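Local coordinates for protein PfkB family carbohydrate kinase (Listeria grayi DSM 20601, PDB 4GM6) that probably acts as a PfkB-type kinase that phosphorylates a carbohydrate, perhaps a keto-deoxy sugar acid, at residues C[31-36]-C[86-91]; C[62-67]-C[328-333]; C[187-192]-C[224-229]. All blocks are in the same frame, centred on the assembly; numbering follows the deposited sequence.

Contact 1 (C[31-36]-C[86-91]); sequences GELLMR and KMAVEH
Leu33 reaches the helical segment 86-91 through one methyl: CD2 lies 3.9 Å from CB of Ala88 and 3.6 Å from the carbonyl O of Ala88. The same methyl lies 4.2 Å from CD2 of the His91 ring, which it meets obliquely. With CG of Leu33 anti to its carbonyl carbon and beside the backbone N (chi1 -80°), CD2 is placed at Ala88. A second, looser touch brings SD of Met35 to 4.3 Å from CE of Met87. The join is van der Waals packing by one leucine methyl, an alanine methyl, two methionine ends and a histidine ring. In the ribokinase-like PfkB fold this is where the small lid sheet meets the large α/β/α domain: Leu33 lies in the short link from strand 27-30 of the large sheet to strand 34-38 of the lid, while helix 83-94 follows strand 73-79 of the large sheet. Ile55 of strand 50-56 and Ile75 and Thr77 of strand 73-79 pack against Leu33, and Ile53 touches both methionines. Met35 also packs on Tyr113 of the second subunit. On the helix, Lys86 NZ and Glu90 OE2 form a salt bridge of 2.8 Å, with the lysine above the carboxylate plane, while the ring of His91 meets that of His95 edge-to-face.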
loop_
_atom_site.group_PDB
_atom_site.type_symbol
_atom_site.label_atom_id
_atom_site.label_comp_id
_atom_site.label_asym_id
_atom_site.label_seq_id
_atom_site.Cartn_x
_atom_site.Cartn_y
_atom_site.Cartn_z
ATOM N N GLY C 31 4.804 27.317 20.346
ATOM C CA GLY C 31 4.945 25.895 20.563
ATOM C C GLY C 31 5.762 25.189 19.518
ATOM O O GLY C 31 6.049 25.743 18.459
ATOM N N GLU C 32 6.123 23.950 19.837
ATOM C CA GLU C 32 6.988 23.153 18.990
ATOM C C GLU C 32 6.174 22.262 18.063
ATOM O O GLU C 32 5.164 21.695 18.487
ATOM C CB GLU C 32 7.882 22.285 19.870
ATOM C CG GLU C 32 8.722 21.302 19.077
ATOM C CD GLU C 32 9.724 20.563 19.934
ATOM O OE1 GLU C 32 9.541 20.498 21.170
ATOM O OE2 GLU C 32 10.693 20.023 19.363
ATOM N N LEU C 33 6.628 22.133 16.813
ATOM C CA LEU C 33 6.066 21.183 15.870
ATOM C C LEU C 33 6.839 19.870 15.919
ATOM O O LEU C 33 8.066 19.865 15.967
ATOM C CB LEU C 33 6.101 21.724 14.440
ATOM C CG LEU C 33 4.984 22.709 14.096
ATOM C CD1 LEU C 33 5.414 24.091 14.557
ATOM C CD2 LEU C 33 4.676 22.714 12.606
ATOM N N LEU C 34 6.111 18.759 15.896
ATOM C CA LEU C 34 6.724 17.437 15.950
ATOM C C LEU C 34 6.353 16.672 14.694
ATOM O O LEU C 34 5.276 16.870 14.124
ATOM C CB LEU C 34 6.204 16.655 17.166
ATOM C CG LEU C 34 6.488 17.300 18.514
ATOM C CD1 LEU C 34 5.852 16.496 19.649
ATOM C CD2 LEU C 34 7.997 17.375 18.671
ATOM N N MET C 35 7.217 15.776 14.257
ATOM C CA MET C 35 6.760 14.842 13.249
ATOM C C MET C 35 6.293 13.575 13.963
ATOM O O MET C 35 7.055 12.961 14.727
ATOM C CB MET C 35 7.836 14.519 12.232
ATOM C CG MET C 35 7.373 13.437 11.253
ATOM S SD MET C 35 8.509 13.151 9.883
ATOM C CE MET C 35 10.027 12.770 10.746
ATOM N N ARG C 36 5.041 13.201 13.753
ATOM C CA ARG C 36 4.566 11.955 14.323
ATOM C C ARG C 36 4.759 10.817 13.318
ATOM O O ARG C 36 4.505 10.998 12.131
ATOM C CB ARG C 36 3.098 12.031 14.748
ATOM C CG ARG C 36 2.592 10.622 14.999
ATOM C CD ARG C 36 1.231 10.501 15.659
ATOM N NE ARG C 36 0.215 11.460 15.245
ATOM C CZ ARG C 36 -0.997 11.145 14.777
ATOM N NH1 ARG C 36 -1.858 12.102 14.485
ATOM N NH2 ARG C 36 -1.352 9.893 14.583
ATOM N N LYS C 86 11.701 21.610 7.066
ATOM C CA LYS C 86 10.918 22.205 5.994
ATOM C C LYS C 86 9.513 21.615 5.914
ATOM O O LYS C 86 8.563 22.313 5.585
ATOM C CB LYS C 86 11.646 22.038 4.660
ATOM C CG LYS C 86 11.203 22.980 3.545
ATOM C CD LYS C 86 12.234 23.006 2.421
ATOM C CE LYS C 86 11.639 23.434 1.083
ATOM N NZ LYS C 86 10.963 22.304 0.375
ATOM N N MET C 87 9.380 20.327 6.216
ATOM C CA MET C 87 8.096 19.656 6.126
ATOM C C MET C 87 7.160 20.299 7.129
ATOM O O MET C 87 5.965 20.469 6.883
ATOM C CB MET C 87 8.253 18.143 6.399
ATOM C CG MET C 87 9.017 17.400 5.293
ATOM S SD MET C 87 9.442 15.677 5.675
ATOM C CE MET C 87 7.843 15.004 6.039
ATOM N N ALA C 88 7.724 20.672 8.265
ATOM C CA ALA C 88 6.959 21.322 9.315
ATOM C C ALA C 88 6.444 22.662 8.815
ATOM O O ALA C 88 5.297 23.028 9.075
ATOM C CB ALA C 88 7.820 21.510 10.552
ATOM N N VAL C 89 7.300 23.389 8.099
ATOM C CA VAL C 89 6.946 24.706 7.568
ATOM C C VAL C 89 5.899 24.562 6.454
ATOM O O VAL C 89 4.912 25.301 6.420
ATOM C CB VAL C 89 8.190 25.461 7.059
ATOM C CG1 VAL C 89 7.805 26.805 6.442
ATOM C CG2 VAL C 89 9.174 25.685 8.202
ATOM N N GLU C 90 6.101 23.601 5.557
ATOM C CA GLU C 90 5.158 23.374 4.460
ATOM C C GLU C 90 3.762 22.964 4.979
ATOM O O GLU C 90 2.735 23.331 4.409
ATOM C CB GLU C 90 5.723 22.363 3.451
ATOM C CG GLU C 90 7.094 22.764 2.898
ATOM C CD GLU C 90 7.824 21.665 2.108
ATOM O OE1 GLU C 90 8.022 20.536 2.632
ATOM O OE2 GLU C 90 8.244 21.947 0.958
ATOM N N HIS C 91 3.730 22.219 6.072
ATOM C CA HIS C 91 2.470 21.911 6.744
ATOM C C HIS C 91 1.742 23.200 7.200
ATOM O O HIS C 91 0.531 23.324 7.036
ATOM C CB HIS C 91 2.751 20.968 7.902
ATOM C CG HIS C 91 1.662 20.885 8.920
ATOM N ND1 HIS C 91 0.601 20.015 8.802
ATOM C CD2 HIS C 91 1.493 21.526 10.103
ATOM C CE1 HIS C 91 -0.185 20.130 9.860
ATOM N NE2 HIS C 91 0.335 21.039 10.667
#

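Contact 2 (C[62-67]-C[328-333]); sequences VAVNLS and GDINPF
Asn65 joins helix 58-68 to the loop 328-333, its OD1 accepting the backbone N-H of Asn331 at 2.9 Å from N. The loop, between helices 309-323 and 335-344 of the ribokinase-like PfkB fold, thus closes on the first helix of the large domain. The bond is nearly straight (168° at the hydrogen), but the donor is tilted 31° from the carbonyl plane of the amide. OD1 of Asn65 also rests 3.5 Å from CB of Asn331; the two amide planes stand 78° apart, and ND2 of Asn331 turns to the carbonyl O of Ala319. Ile330 supplies the apolar half. Its CG2 lies 3.7 Å from CG1 of Val64, the two side chains crossing at about a right angle. The Val64 branch that makes this touch is the one anti to the backbone N. Ile330 also packs on Gln47 of the third subunit, and Ala297 of helix 291-304 touches Asn65. Both ends of the buried Asn65 amide are therefore used, ND2 making a weak bond to the carbonyl O of Asp293 and giving a hydrogen to a water 2.9 Å away. This water donates in turn to the carbonyl O of Asp329, 2.7 Å from it.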
loop_
_atom_site.group_PDB
_atom_site.type_symbol
_atom_site.label_atom_id
_atom_site.label_comp_id
_atom_site.label_asym_id
_atom_site.label_seq_id
_atom_site.Cartn_x
_atom_site.Cartn_y
_atom_site.Cartn_z
ATOM N N VAL C 62 -3.729 23.835 17.305
ATOM C CA VAL C 62 -4.703 24.852 17.608
ATOM C C VAL C 62 -4.682 25.933 16.533
ATOM O O VAL C 62 -5.738 26.394 16.093
ATOM C CB VAL C 62 -4.526 25.432 19.025
ATOM C CG1 VAL C 62 -5.297 26.741 19.165
ATOM C CG2 VAL C 62 -5.010 24.409 20.044
ATOM N N ALA C 63 -3.486 26.324 16.096
ATOM C CA ALA C 63 -3.356 27.350 15.062
ATOM C C ALA C 63 -4.003 26.915 13.751
ATOM O O ALA C 63 -4.774 27.659 13.161
ATOM C CB ALA C 63 -1.888 27.706 14.837
ATOM N N VAL C 64 -3.675 25.714 13.286
ATOM C CA VAL C 64 -4.271 25.203 12.054
ATOM C C VAL C 64 -5.800 25.151 12.164
ATOM O O VAL C 64 -6.507 25.573 11.256
ATOM C CB VAL C 64 -3.703 23.807 11.682
ATOM C CG1 VAL C 64 -4.560 23.106 10.625
ATOM C CG2 VAL C 64 -2.262 23.933 11.212
ATOM N N ASN C 65 -6.313 24.625 13.272
ATOM C CA ASN C 65 -7.754 24.485 13.419
ATOM C C ASN C 65 -8.459 25.843 13.451
ATOM O O ASN C 65 -9.546 25.987 12.883
ATOM C CB ASN C 65 -8.112 23.643 14.651
ATOM C CG ASN C 65 -7.539 22.243 14.587
ATOM O OD1 ASN C 65 -7.277 21.713 13.507
ATOM N ND2 ASN C 65 -7.357 21.625 15.751
ATOM N N LEU C 66 -7.845 26.839 14.095
ATOM C CA LEU C 66 -8.419 28.192 14.101
ATOM C C LEU C 66 -8.495 28.717 12.679
ATOM O O LEU C 66 -9.502 29.297 12.269
ATOM C CB LEU C 66 -7.610 29.172 14.984
ATOM C CG LEU C 66 -7.959 29.086 16.473
ATOM C CD1 LEU C 66 -7.023 29.913 17.342
ATOM C CD2 LEU C 66 -9.407 29.485 16.712
ATOM N N SER C 67 -7.416 28.509 11.933
ATOM C CA SER C 67 -7.342 28.979 10.561
ATOM C C SER C 67 -8.404 28.301 9.693
ATOM O O SER C 67 -8.916 28.892 8.740
ATOM C CB SER C 67 -5.953 28.698 9.995
ATOM O OG SER C 67 -5.882 29.058 8.629
ATOM N N GLY C 328 -4.309 11.816 11.620
ATOM C CA GLY C 328 -3.441 12.979 11.682
ATOM C C GLY C 328 -3.800 13.865 12.852
ATOM O O GLY C 328 -4.675 13.529 13.665
ATOM N N ASP C 329 -3.150 15.019 12.921
ATOM C CA ASP C 329 -3.243 15.873 14.108
ATOM C C ASP C 329 -4.242 17.004 13.996
ATOM O O ASP C 329 -4.656 17.558 15.001
ATOM C CB ASP C 329 -1.883 16.495 14.419
ATOM C CG ASP C 329 -1.058 15.635 15.331
ATOM O OD1 ASP C 329 -0.970 14.411 15.081
ATOM O OD2 ASP C 329 -0.515 16.192 16.316
ATOM N N ILE C 330 -4.619 17.366 12.785
ATOM C CA ILE C 330 -5.441 18.550 12.609
ATOM C C ILE C 330 -6.857 18.201 12.156
ATOM O O ILE C 330 -7.099 17.127 11.604
ATOM C CB ILE C 330 -4.777 19.538 11.629
ATOM C CG1 ILE C 330 -4.622 18.888 10.252
ATOM C CG2 ILE C 330 -3.408 19.968 12.159
ATOM C CD1 ILE C 330 -5.795 19.148 9.332
ATOM N N ASN C 331 -7.779 19.120 12.407
ATOM C CA ASN C 331 -9.196 18.956 12.101
ATOM C C ASN C 331 -9.470 19.595 10.753
ATOM O O ASN C 331 -9.240 20.784 10.578
ATOM C CB ASN C 331 -10.043 19.635 13.195
ATOM C CG ASN C 331 -11.388 18.960 13.403
ATOM O OD1 ASN C 331 -11.631 17.851 12.916
ATOM N ND2 ASN C 331 -12.258 19.610 14.158
ATOM N N PRO C 332 -9.945 18.801 9.777
ATOM C CA PRO C 332 -10.074 19.265 8.400
ATOM C C PRO C 332 -11.398 19.946 8.071
ATOM O O PRO C 332 -11.587 20.394 6.946
ATOM C CB PRO C 332 -9.962 17.959 7.591
ATOM C CG PRO C 332 -10.567 16.927 8.501
ATOM C CD PRO C 332 -10.253 17.367 9.914
ATOM N N PHE C 333 -12.310 20.030 9.031
ATOM C CA PHE C 333 -13.666 20.437 8.704
ATOM C C PHE C 333 -13.835 21.944 8.735
ATOM O O PHE C 333 -13.231 22.628 9.578
ATOM C CB PHE C 333 -14.659 19.756 9.653
ATOM C CG PHE C 333 -14.515 18.265 9.692
ATOM C CD1 PHE C 333 -14.953 17.483 8.635
ATOM C CD2 PHE C 333 -13.913 17.648 10.768
ATOM C CE1 PHE C 333 -14.801 16.109 8.665
ATOM C CE2 PHE C 333 -13.763 16.278 10.804
ATOM C CZ PHE C 333 -14.204 15.510 9.758
HETATM O O HOH W 1 -6.941 18.728 15.857
#

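Contact 3 (C[187-192]-C[224-229]); sequences FDMNYR and AFFEIS
Met189 pushes its methyl between two phenylalanines, and this is the tight part of the contact: CE of Met189 lies 3.2 Å from CD2 of Phe225 and 3.5 Å from CE2 of Phe226. It approaches both rings obliquely. The methionine chain is folded at both later torsions (chi2 -79°, chi3 -76°), which brings the methyl against the two rings. Its sulfur makes a Met-aromatic contact with Phe226, SD standing 5.2 Å from the ring centroid and well off the ring normal. Phe225 also meets Tyr191: CZ of Phe225 lies over one face of the tyrosine ring, 3.5 Å from CG of Tyr191. For Phe225 the same CG lies at the ring edge, near its plane. With planes at 59°, the pair is oblique. The CB of Ala224 covers one face of the Phe225 ring.

The looser side begins at Tyr191, which packs on Phe225 yet is itself partly exposed. Beyond Phe226 the chain turns out to solvent, with Glu227 salt-bridged to Lys202. Asn190 points away from the phenylalanines; its ND2 gives a bent bond of 2.6 Å to OD2 of Asp188, and its OD1 receives two weak bonds from Arg192.

Segment 187-192 runs from the last two residues of strand 184-188 into the loop after it, at the C-terminal ends of the parallel strands, near which ribokinase-like kinases have their active site. Tyr205 of helix 198-208 meets the Phe225 ring, and its OH is hydrogen-bonded to the carbonyl O of Met189. Trp196 lies against Tyr191, while Met239 of helix 235-242 and Tyr243 pack on Phe226, the segment 224-229 leading out of helix 219-225 on the way to helix 235-242.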
loop_
_atom_site.group_PDB
_atom_site.type_symbol
_atom_site.label_atom_id
_atom_site.label_comp_id
_atom_site.label_asym_id
_atom_site.label_seq_id
_atom_site.Cartn_x
_atom_site.Cartn_y
_atom_site.Cartn_z
ATOM N N PHE C 187 -4.627 29.562 27.959
ATOM C CA PHE C 187 -3.646 28.600 28.448
ATOM C C PHE C 187 -4.240 27.202 28.520
ATOM O O PHE C 187 -5.356 27.002 29.000
ATOM C CB PHE C 187 -3.105 29.037 29.823
ATOM C CG PHE C 187 -1.940 28.215 30.303
ATOM C CD1 PHE C 187 -0.730 28.255 29.588
ATOM C CD2 PHE C 187 -2.047 27.391 31.436
ATOM C CE1 PHE C 187 0.348 27.505 30.022
ATOM C CE2 PHE C 187 -0.970 26.644 31.877
ATOM C CZ PHE C 187 0.222 26.693 31.178
ATOM N N ASP C 188 -3.481 26.239 28.010
ATOM C CA ASP C 188 -3.878 24.852 28.016
ATOM C C ASP C 188 -2.933 24.117 28.981
ATOM O O ASP C 188 -1.755 23.930 28.663
ATOM C CB ASP C 188 -3.728 24.325 26.582
ATOM C CG ASP C 188 -4.021 22.849 26.455
ATOM O OD1 ASP C 188 -4.493 22.243 27.444
ATOM O OD2 ASP C 188 -3.772 22.296 25.352
ATOM N N MET C 189 -3.436 23.710 30.153
ATOM C CA MET C 189 -2.596 23.031 31.154
ATOM C C MET C 189 -1.741 21.933 30.505
ATOM O O MET C 189 -0.519 21.921 30.638
ATOM C CB MET C 189 -3.458 22.387 32.239
ATOM C CG MET C 189 -4.376 23.352 32.967
ATOM S SD MET C 189 -3.507 24.315 34.216
ATOM C CE MET C 189 -3.298 23.121 35.538
ATOM N N ASN C 190 -2.405 20.999 29.835
ATOM C CA ASN C 190 -1.721 19.990 29.038
ATOM C C ASN C 190 -0.490 19.453 29.758
ATOM O O ASN C 190 0.631 19.523 29.246
ATOM C CB ASN C 190 -1.334 20.567 27.673
ATOM C CG ASN C 190 -1.708 19.650 26.528
ATOM O OD1 ASN C 190 -1.548 18.432 26.618
ATOM N ND2 ASN C 190 -2.220 20.229 25.442
ATOM N N TYR C 191 -0.706 18.929 30.960
ATOM C CA TYR C 191 0.380 18.368 31.742
ATOM C C TYR C 191 0.809 17.045 31.133
ATOM O O TYR C 191 -0.028 16.239 30.739
ATOM C CB TYR C 191 -0.044 18.158 33.195
ATOM C CG TYR C 191 0.961 17.343 33.973
ATOM C CD1 TYR C 191 2.175 17.899 34.361
ATOM C CD2 TYR C 191 0.712 16.012 34.294
ATOM C CE1 TYR C 191 3.109 17.161 35.061
ATOM C CE2 TYR C 191 1.643 15.263 34.992
ATOM C CZ TYR C 191 2.839 15.844 35.374
ATOM O OH TYR C 191 3.776 15.112 36.075
ATOM N N ARG C 192 2.115 16.823 31.034
ATOM C CA ARG C 192 2.615 15.581 30.450
ATOM C C ARG C 192 3.566 14.890 31.419
ATOM O O ARG C 192 4.618 15.431 31.767
ATOM C CB ARG C 192 3.302 15.851 29.107
ATOM C CG ARG C 192 2.358 16.333 28.017
ATOM C CD ARG C 192 1.309 15.281 27.691
ATOM N NE ARG C 192 0.299 15.765 26.748
ATOM C CZ ARG C 192 0.460 15.808 25.425
ATOM N NH1 ARG C 192 1.602 15.407 24.874
ATOM N NH2 ARG C 192 -0.521 16.258 24.649
ATOM N N ALA C 224 -4.381 18.233 41.235
ATOM C CA ALA C 224 -2.922 18.215 41.174
ATOM C C ALA C 224 -2.321 19.617 41.271
ATOM O O ALA C 224 -1.334 19.828 41.985
ATOM C CB ALA C 224 -2.448 17.514 39.900
ATOM N N PHE C 225 -2.922 20.577 40.570
ATOM C CA PHE C 225 -2.294 21.889 40.418
ATOM C C PHE C 225 -2.990 23.064 41.117
ATOM O O PHE C 225 -2.338 24.054 41.434
ATOM C CB PHE C 225 -2.061 22.207 38.940
ATOM C CG PHE C 225 -1.446 21.074 38.170
ATOM C CD1 PHE C 225 -0.240 20.522 38.572
ATOM C CD2 PHE C 225 -2.068 20.566 37.042
ATOM C CE1 PHE C 225 0.330 19.478 37.869
ATOM C CE2 PHE C 225 -1.505 19.522 36.333
ATOM C CZ PHE C 225 -0.303 18.977 36.747
ATOM N N PHE C 226 -4.298 22.970 41.350
ATOM C CA PHE C 226 -5.020 24.056 42.024
ATOM C C PHE C 226 -5.263 23.749 43.497
ATOM O O PHE C 226 -5.983 24.479 44.181
ATOM C CB PHE C 226 -6.356 24.352 41.334
ATOM C CG PHE C 226 -6.221 24.854 39.918
ATOM C CD1 PHE C 226 -6.462 26.190 39.613
ATOM C CD2 PHE C 226 -5.861 23.993 38.894
ATOM C CE1 PHE C 226 -6.343 26.651 38.312
ATOM C CE2 PHE C 226 -5.740 24.446 37.587
ATOM C CZ PHE C 226 -5.984 25.776 37.293
ATOM N N GLU C 227 -4.666 22.663 43.980
ATOM C CA GLU C 227 -4.820 22.266 45.380
ATOM C C GLU C 227 -6.285 22.183 45.807
ATOM O O GLU C 227 -6.631 22.563 46.925
ATOM C CB GLU C 227 -4.074 23.235 46.301
ATOM C CG GLU C 227 -2.562 23.150 46.204
ATOM C CD GLU C 227 -1.869 24.210 47.031
ATOM O OE1 GLU C 227 -2.569 25.056 47.629
ATOM O OE2 GLU C 227 -0.622 24.199 47.082
ATOM N N ILE C 228 -7.141 21.691 44.919
ATOM C CA ILE C 228 -8.551 21.503 45.242
ATOM C C ILE C 228 -8.796 20.077 45.716
ATOM O O ILE C 228 -8.449 19.119 45.023
ATOM C CB ILE C 228 -9.459 21.773 44.019
ATOM C CG1 ILE C 228 -9.200 23.176 43.471
ATOM C CG2 ILE C 228 -10.926 21.622 44.408
ATOM C CD1 ILE C 228 -9.306 24.258 44.530
ATOM N N SER C 229 -9.392 19.937 46.895
ATOM C CA SER C 229 -9.742 18.621 47.410
ATOM C C SER C 229 -10.440 17.822 46.319
ATOM O O SER C 229 -11.228 18.372 45.550
ATOM C CB SER C 229 -10.646 18.748 48.641
ATOM O OG SER C 229 -11.138 17.479 49.039
#

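In the fold
Contacts 1 and 2 are neighbours, their centres about 13 Å apart, and they touch directly. Arg36 NH1 and Asp329 OD1 form a salt bridge of 2.5 Å between strand 34-38 and the loop 328-333, and NE2 of His91 lies 3.9 Å from CG2 of Val64. Their segments alternate along the chain, and together they join the lid, helices 58-68 and 83-94 and the loop 328-333. Contact 3 lies on the opposite side of the chain's centre, about 27 Å from contact 1 and 24 Å from contact 2 between centres. By analogy with the family, the substrate cleft probably lies between the lid, which contact 1 joins to the large domain, and the C-terminal strand ends, where contact 3 lies.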